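Side-chain contacts in muramidase (Sodiomyces alcalophilus, PDB 6ZM8), which hydrolyses the glycan strands of bacterial peptidoglycan as a fungal lysozyme of glycoside hydrolase family 25: residues A[75-80]-A[126-131]; A[53-58]-A[200-205]. All coordinates share one frame; numbering follows the deposited sequence.

From the N terminus, the chain first lays down strands 2-7 and 26-33, then enters interaction 2 with residues 53-58, at the start of strand 55-61, whose partner 200-205 in helix 198-206 begins 142 residues after them, almost at the C terminus. Inside that long loop lies interaction 1, which joins the end of helix 69-78 to the end of helix 110-128 and closes a shorter loop of 45 residues containing strand 93-95. The two are therefore nested, not crossed. Interaction 1 ties two neighbouring outer helices of the barrel together, while interaction 2 sets the last helix against an early strand. R130 and L204 connect them through a probable hydrogen bond, NH2 to O at 2.8 Å.

Interaction 1: residues A[75-80]-A[126-131]; sequences YFASNG and GITSRW
T128, whose methyl faces A77, has a hydroxyl with two backbone partners: OG1 hydrogen-bonds to the carbonyl O of Y124, one helical turn back, and accepts from the backbone N of R130. The bond from R130 N to T128 OG1 is 3.0 Å long and fairly straight (160°), forming an ST turn just where S129, with positive phi, leaves the helix. S129 adds a short bond, its OG 2.7 Å from T128 O. With OG1 wedged between the backbone N and carbonyl carbon (chi1 71°), CG2 of T128 swings beside the backbone N and lies 4.2 Å from A77 CB. That same methyl of A77 meets I127 CG2 at 3.9 Å, so it touches two branch methyls of successive residues. A valine in place of T128 would probably leave the R130 N-H without this acceptor and Y124 O without its hydroxyl partner, the turn after the helix less firmly held. The touch is slight and lies near the surface. It joins the C-terminal ends of helices 69-78 and 110-128, and deeper between them the rings of F76 and Y124 meet with their planes at about 30°, F76 also packing on A31 and T32 of strand 26-33.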
ATOM      1  N   TYR A  75      13.334  -5.751   4.788  1.00  6.70           N
ATOM      2  CA  TYR A  75      13.916  -4.557   4.160  1.00  6.98           C
ATOM      3  C   TYR A  75      12.943  -3.380   4.260  1.00  6.71           C
ATOM      4  O   TYR A  75      13.323  -2.262   4.615  1.00  8.13           O
ATOM      5  CB  TYR A  75      14.262  -4.878   2.710  1.00  7.55           C
ATOM      6  CG  TYR A  75      14.980  -3.766   1.997  1.00  8.24           C
ATOM      7  CD1 TYR A  75      16.253  -3.402   2.344  1.00 12.12           C
ATOM      8  CD2 TYR A  75      14.394  -3.087   0.942  1.00  7.73           C
ATOM      9  CE1 TYR A  75      16.955  -2.403   1.659  1.00 14.45           C
ATOM     10  CE2 TYR A  75      15.059  -2.089   0.250  1.00  8.72           C
ATOM     11  CZ  TYR A  75      16.346  -1.766   0.590  1.00 12.79           C
ATOM     12  OH  TYR A  75      16.997  -0.816  -0.144  1.00 18.15           O
ATOM     13  N   PHE A  76      11.680  -3.625   3.926  1.00  5.94           N
ATOM     14  CA  PHE A  76      10.650  -2.588   4.019  1.00  5.79           C
ATOM     15  C   PHE A  76      10.510  -2.065   5.448  1.00  6.04           C
ATOM     16  O   PHE A  76      10.533  -0.845   5.681  1.00  6.53           O
ATOM     17  CB  PHE A  76       9.338  -3.191   3.517  1.00  5.44           C
ATOM     18  CG  PHE A  76       8.144  -2.301   3.659  1.00  4.99           C
ATOM     19  CD1 PHE A  76       8.122  -0.991   3.167  1.00  5.17           C
ATOM     20  CD2 PHE A  76       6.963  -2.813   4.215  1.00  5.40           C
ATOM     21  CE1 PHE A  76       6.958  -0.238   3.224  1.00  5.06           C
ATOM     22  CE2 PHE A  76       5.801  -2.052   4.256  1.00  5.70           C
ATOM     23  CZ  PHE A  76       5.797  -0.763   3.753  1.00  5.54           C
ATOM     24  N   ALA A  77      10.353  -2.975   6.426  1.00  6.28           N
ATOM     25  CA  ALA A  77      10.117  -2.553   7.807  1.00  7.11           C
ATOM     26  C   ALA A  77      11.296  -1.766   8.374  1.00  8.15           C
ATOM     27  O   ALA A  77      11.102  -0.959   9.270  1.00 10.60           O
ATOM     28  CB  ALA A  77       9.787  -3.736   8.673  1.00  8.06           C
ATOM     29  N   SER A  78      12.510  -2.024   7.874  1.00  7.96           N
ATOM     30  CA  SER A  78      13.722  -1.336   8.334  1.00  9.61           C
ATOM     31  C   SER A  78      13.962  -0.009   7.625  1.00  8.56           C
ATOM     32  O   SER A  78      14.867   0.716   8.050  1.00 11.30           O
ATOM     33  CB  SER A  78      14.974  -2.262   8.103  1.00 11.69           C
ATOM     34  OG  SER A  78      14.953  -3.363   8.936  1.00 14.46           O
ATOM     35  N   ASN A  79      13.246   0.271   6.553  1.00  7.66           N
ATOM     36  CA  ASN A  79      13.575   1.387   5.663  1.00  7.55           C
ATOM     37  C   ASN A  79      12.331   2.198   5.294  1.00  7.12           C
ATOM     38  O   ASN A  79      12.240   2.709   4.174  1.00  8.46           O
ATOM     39  CB  ASN A  79      14.311   0.890   4.410  1.00  8.38           C
ATOM     40  CG  ASN A  79      15.684   0.361   4.756  1.00  9.55           C
ATOM     41  OD1 ASN A  79      16.598   1.152   5.060  1.00 11.71           O
ATOM     42  ND2 ASN A  79      15.838  -0.914   4.757  1.00 11.80           N
ATOM     43  N   GLY A  80      11.429   2.354   6.250  1.00  7.28           N
ATOM     44  CA  GLY A  80      10.301   3.264   6.090  1.00  7.34           C
ATOM     45  C   GLY A  80       8.960   2.671   6.431  1.00  6.40           C
ATOM     46  O   GLY A  80       8.018   3.424   6.693  1.00  6.94           O
ATOM     47  N   GLY A 126       5.049 -10.078  12.176  1.00  6.02           N
ATOM     48  CA  GLY A 126       5.938 -10.454  13.259  1.00  6.66           C
ATOM     49  C   GLY A 126       6.880  -9.340  13.662  1.00  6.42           C
ATOM     50  O   GLY A 126       7.275  -9.232  14.828  1.00  7.33           O
ATOM     51  N   ILE A 127       7.294  -8.516  12.694  1.00  6.38           N
ATOM     52  CA  ILE A 127       8.205  -7.417  12.985  1.00  6.63           C
ATOM     53  C   ILE A 127       7.447  -6.257  13.647  1.00  6.44           C
ATOM     54  O   ILE A 127       7.875  -5.716  14.649  1.00  7.39           O
ATOM     55  CB  ILE A 127       8.941  -6.935  11.719  1.00  7.12           C
ATOM     56  CG1 ILE A 127       9.844  -8.044  11.183  1.00  8.91           C
ATOM     57  CG2 ILE A 127       9.739  -5.688  12.010  1.00  8.04           C
ATOM     58  CD1 ILE A 127      10.333  -7.810   9.787  1.00 10.86           C
ATOM     59  N   THR A 128       6.353  -5.831  13.006  1.00  5.78           N
ATOM     60  CA  THR A 128       5.727  -4.565  13.338  1.00  5.93           C
ATOM     61  C   THR A 128       4.530  -4.668  14.273  1.00  5.71           C
ATOM     62  O   THR A 128       4.136  -3.622  14.830  1.00  6.51           O
ATOM     63  CB  THR A 128       5.252  -3.819  12.069  1.00  6.17           C
ATOM     64  OG1 THR A 128       4.118  -4.496  11.515  1.00  5.87           O
ATOM     65  CG2 THR A 128       6.343  -3.604  11.057  1.00  6.62           C
ATOM     66  N   SER A 129       3.917  -5.842  14.364  1.00  5.52           N
ATOM     67  CA  SER A 129       2.634  -6.122  15.006  1.00  5.78           C
ATOM     68  C   SER A 129       1.435  -5.934  14.078  1.00  5.71           C
ATOM     69  O   SER A 129       0.309  -6.242  14.508  1.00  6.71           O
ATOM     70  CB  SER A 129       2.384  -5.346  16.314  1.00  6.32           C
ATOM     71  OG  SER A 129       1.848  -4.052  16.105  1.00  6.85           O
ATOM     72  N   ARG A 130       1.641  -5.440  12.860  1.00  5.45           N
ATOM     73  CA  ARG A 130       0.532  -5.130  11.978  1.00  5.56           C
ATOM     74  C   ARG A 130       0.500  -6.048  10.762  1.00  5.35           C
ATOM     75  O   ARG A 130       1.534  -6.356  10.160  1.00  5.75           O
ATOM     76  CB  ARG A 130       0.662  -3.703  11.423  1.00  6.12           C
ATOM     77  CG  ARG A 130       0.607  -2.616  12.507  1.00  7.20           C
ATOM     78  CD  ARG A 130      -0.687  -2.700  13.325  1.00  8.21           C
ATOM     79  NE  ARG A 130      -1.885  -2.661  12.501  1.00  8.28           N
ATOM     80  CZ  ARG A 130      -2.529  -1.560  12.109  1.00  7.64           C
ATOM     81  NH1 ARG A 130      -2.140  -0.361  12.576  1.00  7.77           N
ATOM     82  NH2 ARG A 130      -3.599  -1.642  11.320  1.00  8.09           N
ATOM     83  N   TRP A 131      -0.721  -6.446  10.384  1.00  5.48           N
ATOM     84  CA  TRP A 131      -0.911  -7.028   9.065  1.00  5.60           C
ATOM     85  C   TRP A 131      -0.832  -5.886   8.040  1.00  5.34           C
ATOM     86  O   TRP A 131      -1.438  -4.839   8.225  1.00  6.08           O
ATOM     87  CB  TRP A 131      -2.263  -7.736   8.946  1.00  6.37           C
ATOM     88  CG  TRP A 131      -2.396  -8.877   9.905  1.00  6.73           C
ATOM     89  CD1 TRP A 131      -3.193  -8.928  11.007  1.00  8.56           C
ATOM     90  CD2 TRP A 131      -1.675 -10.109   9.896  1.00  7.33           C
ATOM     91  NE1 TRP A 131      -3.013 -10.109  11.676  1.00 10.36           N
ATOM     92  CE2 TRP A 131      -2.084 -10.852  11.018  1.00  9.43           C
ATOM     93  CE3 TRP A 131      -0.704 -10.651   9.066  1.00  8.78           C
ATOM     94  CZ2 TRP A 131      -1.553 -12.109  11.322  1.00 12.26           C
ATOM     95  CZ3 TRP A 131      -0.188 -11.899   9.377  1.00 11.53           C
ATOM     96  CH2 TRP A 131      -0.601 -12.622  10.490  1.00 12.89           C
TER

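Interaction 2: residues A[53-58]-A[200-205]; sequences GFIRGA and RLRALA
I55 and L201 reach toward each other tip to tip, in the buried part of the contact. The I55 side chain is stretched out (chi2 171°), which carries CD1 to the helix, where it sits 3.9 Å from L201 CD2 and equally near the branch point CG. L201 passes on to F194 of strand 190-194, and I55 also touches L90, so the pair has further apolar neighbours outside the two segments. A205, one turn further along the helix, closes the patch more loosely: its CB is 4.5 Å from I55 CG2.

The solvent side is made by R202, an exposed residue deposited in two conformers. In the one described, CG leaves anti to the backbone N (chi1 176°), and bends at chi2 and chi3 fold the chain back, bringing NH1 obliquely to the I55 tip, 3.9 Å from CD1; the second conformer makes this touch less certain. The polar partner of this end is the carbonyl O of G87, to which NH1 hydrogen-bonds; the touch on I55 is van der Waals.

Strand 55-58 and helix 200-205 approach to 10.0 Å between axes and run at 41°. I55 opens its strand, and the next residue, R56, packs on helix 42-51 instead, consistent with helix 198-206 covering the N-terminal end of the barrel.

No hydrogen bond spans the two segments, which suggests that their mutual hold is apolar packing, while polar bonds of the helix, W83 NE1 to A205 O, R130 NH2 to L204 O and R202 NH1 to G87 O, are made to other parts of the chain.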
ATOM      1  N   GLY A  53      -0.139  17.434   9.433  1.00  9.51           N
ATOM      2  CA  GLY A  53      -1.368  16.878   9.987  1.00 10.33           C
ATOM      3  C   GLY A  53      -1.883  15.642   9.279  1.00  8.16           C
ATOM      4  O   GLY A  53      -3.020  15.247   9.553  1.00  9.36           O
ATOM      5  N   PHE A  54      -1.100  15.028   8.419  1.00  7.09           N
ATOM      6  CA  PHE A  54      -1.539  13.807   7.748  1.00  6.51           C
ATOM      7  C   PHE A  54      -1.387  12.566   8.621  1.00  6.14           C
ATOM      8  O   PHE A  54      -0.455  12.399   9.386  1.00  7.00           O
ATOM      9  CB  PHE A  54      -0.740  13.590   6.460  1.00  6.52           C
ATOM     10  CG  PHE A  54      -1.326  14.363   5.324  1.00  6.21           C
ATOM     11  CD1 PHE A  54      -1.073  15.717   5.155  1.00  7.57           C
ATOM     12  CD2 PHE A  54      -2.246  13.768   4.467  1.00  6.66           C
ATOM     13  CE1 PHE A  54      -1.755  16.457   4.191  1.00  8.42           C
ATOM     14  CE2 PHE A  54      -2.924  14.506   3.514  1.00  7.34           C
ATOM     15  CZ  PHE A  54      -2.682  15.856   3.388  1.00  7.74           C
ATOM     16  N   ILE A  55      -2.324  11.650   8.364  1.00  6.05           N
ATOM     17  CA  ILE A  55      -2.164  10.228   8.643  1.00  6.01           C
ATOM     18  C   ILE A  55      -1.378   9.665   7.434  1.00  5.76           C
ATOM     19  O   ILE A  55      -1.692  10.012   6.291  1.00  7.18           O
ATOM     20  CB  ILE A  55      -3.542   9.579   8.838  1.00  6.69           C
ATOM     21  CG1 ILE A  55      -4.196  10.143  10.110  1.00  7.93           C
ATOM     22  CG2 ILE A  55      -3.444   8.079   8.871  1.00  7.52           C
ATOM     23  CD1 ILE A  55      -5.635   9.764  10.333  1.00 12.05           C
ATOM     24  N   ARG A  56      -0.334   8.892   7.679  1.00  5.31           N
ATOM     25  CA  ARG A  56       0.545   8.496   6.574  1.00  5.24           C
ATOM     26  C   ARG A  56       1.025   7.082   6.764  1.00  4.96           C
ATOM     27  O   ARG A  56       1.171   6.593   7.891  1.00  5.48           O
ATOM     28  CB  ARG A  56       1.714   9.470   6.360  1.00  6.17           C
ATOM     29  CG  ARG A  56       2.751   9.514   7.471  1.00  6.48           C
ATOM     30  CD  ARG A  56       2.362  10.405   8.653  1.00  6.70           C
ATOM     31  NE  ARG A  56       3.432  10.528   9.627  1.00  7.48           N
ATOM     32  CZ  ARG A  56       3.731   9.625  10.562  1.00  8.10           C
ATOM     33  NH1 ARG A  56       2.959   8.560  10.741  1.00  8.82           N
ATOM     34  NH2 ARG A  56       4.788   9.799  11.321  1.00  9.64           N
ATOM     35  N   GLY A  57       1.326   6.443   5.643  1.00  5.26           N
ATOM     36  CA  GLY A  57       1.962   5.148   5.636  1.00  5.69           C
ATOM     37  C   GLY A  57       2.945   5.052   4.483  1.00  4.79           C
ATOM     38  O   GLY A  57       3.006   5.928   3.617  1.00  5.24           O
ATOM     39  N   ALA A  58       3.663   3.936   4.484  1.00  4.89           N
ATOM     40  CA  ALA A  58       4.643   3.628   3.467  1.00  4.85           C
ATOM     41  C   ALA A  58       4.184   2.439   2.643  1.00  4.66           C
ATOM     42  O   ALA A  58       3.394   1.604   3.132  1.00  4.85           O
ATOM     43  CB  ALA A  58       5.968   3.287   4.126  1.00  5.68           C
ATOM     44  N   ARG A 200     -12.892   5.447  11.991  1.00  7.74           N
ATOM     45  CA  ARG A 200     -12.417   4.188  11.419  1.00  7.93           C
ATOM     46  C   ARG A 200     -11.028   4.327  10.821  1.00  6.77           C
ATOM     47  O   ARG A 200     -10.237   3.390  10.881  1.00  7.33           O
ATOM     48  CB  ARG A 200     -13.408   3.683  10.385  1.00  9.39           C
ATOM     49  CG  ARG A 200     -14.661   3.097  10.991  1.00 16.61           C
ATOM     50  CD  ARG A 200     -14.431   1.856  11.869  1.00 23.05           C
ATOM     51  NE  ARG A 200     -13.928   0.695  11.103  1.00 28.62           N
ATOM     52  CZ  ARG A 200     -14.700  -0.334  10.724  1.00 27.83           C
ATOM     53  NH1 ARG A 200     -15.976  -0.321  11.076  1.00 28.47           N
ATOM     54  NH2 ARG A 200     -14.218  -1.364  10.016  1.00 26.44           N
ATOM     55  N   LEU A 201     -10.712   5.497  10.247  1.00  6.54           N
ATOM     56  CA  LEU A 201      -9.348   5.719   9.745  1.00  6.28           C
ATOM     57  C   LEU A 201      -8.354   5.721  10.918  1.00  6.26           C
ATOM     58  O   LEU A 201      -7.274   5.130  10.829  1.00  6.53           O
ATOM     59  CB  LEU A 201      -9.301   7.019   8.927  1.00  6.35           C
ATOM     60  CG  LEU A 201      -7.954   7.353   8.302  1.00  6.49           C
ATOM     61  CD1 LEU A 201      -7.451   6.233   7.379  1.00  7.19           C
ATOM     62  CD2 LEU A 201      -8.073   8.665   7.541  1.00  7.45           C
ATOM     63  N   ARG A 202      -8.735   6.397  11.997  1.00  6.81           N
ATOM     64  CA  ARG A 202      -7.895   6.387  13.187  0.50  6.85           C
ATOM     65  C   ARG A 202      -7.743   4.956  13.722  1.00  6.94           C
ATOM     66  O   ARG A 202      -6.636   4.578  14.149  1.00  7.18           O
ATOM     67  CB  ARG A 202      -8.495   7.298  14.241  0.50  6.93           C
ATOM     68  CG  ARG A 202      -7.781   7.324  15.553  0.50  7.07           C
ATOM     69  CD  ARG A 202      -6.596   8.257  15.417  0.50 10.42           C
ATOM     70  NE  ARG A 202      -7.048   9.653  15.339  0.50 12.24           N
ATOM     71  CZ  ARG A 202      -6.452  10.645  14.663  0.50 12.80           C
ATOM     72  NH1 ARG A 202      -5.238  10.506  14.161  0.50 14.61           N
ATOM     73  NH2 ARG A 202      -7.018  11.847  14.648  0.50 16.95           N
ATOM     74  N   ALA A 203      -8.823   4.168  13.715  1.00  7.14           N
ATOM     75  CA  ALA A 203      -8.734   2.780  14.196  1.00  7.64           C
ATOM     76  C   ALA A 203      -7.785   1.954  13.339  1.00  7.12           C
ATOM     77  O   ALA A 203      -7.053   1.113  13.855  1.00  7.79           O
ATOM     78  CB  ALA A 203     -10.106   2.149  14.246  1.00  9.07           C
ATOM     79  N   LEU A 204      -7.783   2.189  12.023  1.00  6.70           N
ATOM     80  CA  LEU A 204      -6.836   1.483  11.145  1.00  6.50           C
ATOM     81  C   LEU A 204      -5.419   1.884  11.488  1.00  6.06           C
ATOM     82  O   LEU A 204      -4.520   1.039  11.592  1.00  6.64           O
ATOM     83  CB  LEU A 204      -7.169   1.792   9.681  1.00  6.66           C
ATOM     84  CG  LEU A 204      -6.179   1.197   8.674  1.00  7.15           C
ATOM     85  CD1 LEU A 204      -6.207  -0.336   8.716  1.00  8.83           C
ATOM     86  CD2 LEU A 204      -6.519   1.687   7.284  1.00  8.15           C
ATOM     87  N   ALA A 205      -5.175   3.185  11.701  1.00  5.95           N
ATOM     88  CA  ALA A 205      -3.850   3.620  12.119  1.00  6.03           C
ATOM     89  C   ALA A 205      -3.454   2.988  13.466  1.00  6.06           C
ATOM     90  O   ALA A 205      -2.304   2.577  13.644  1.00  6.69           O
ATOM     91  CB  ALA A 205      -3.795   5.139  12.194  1.00  6.66           C
TER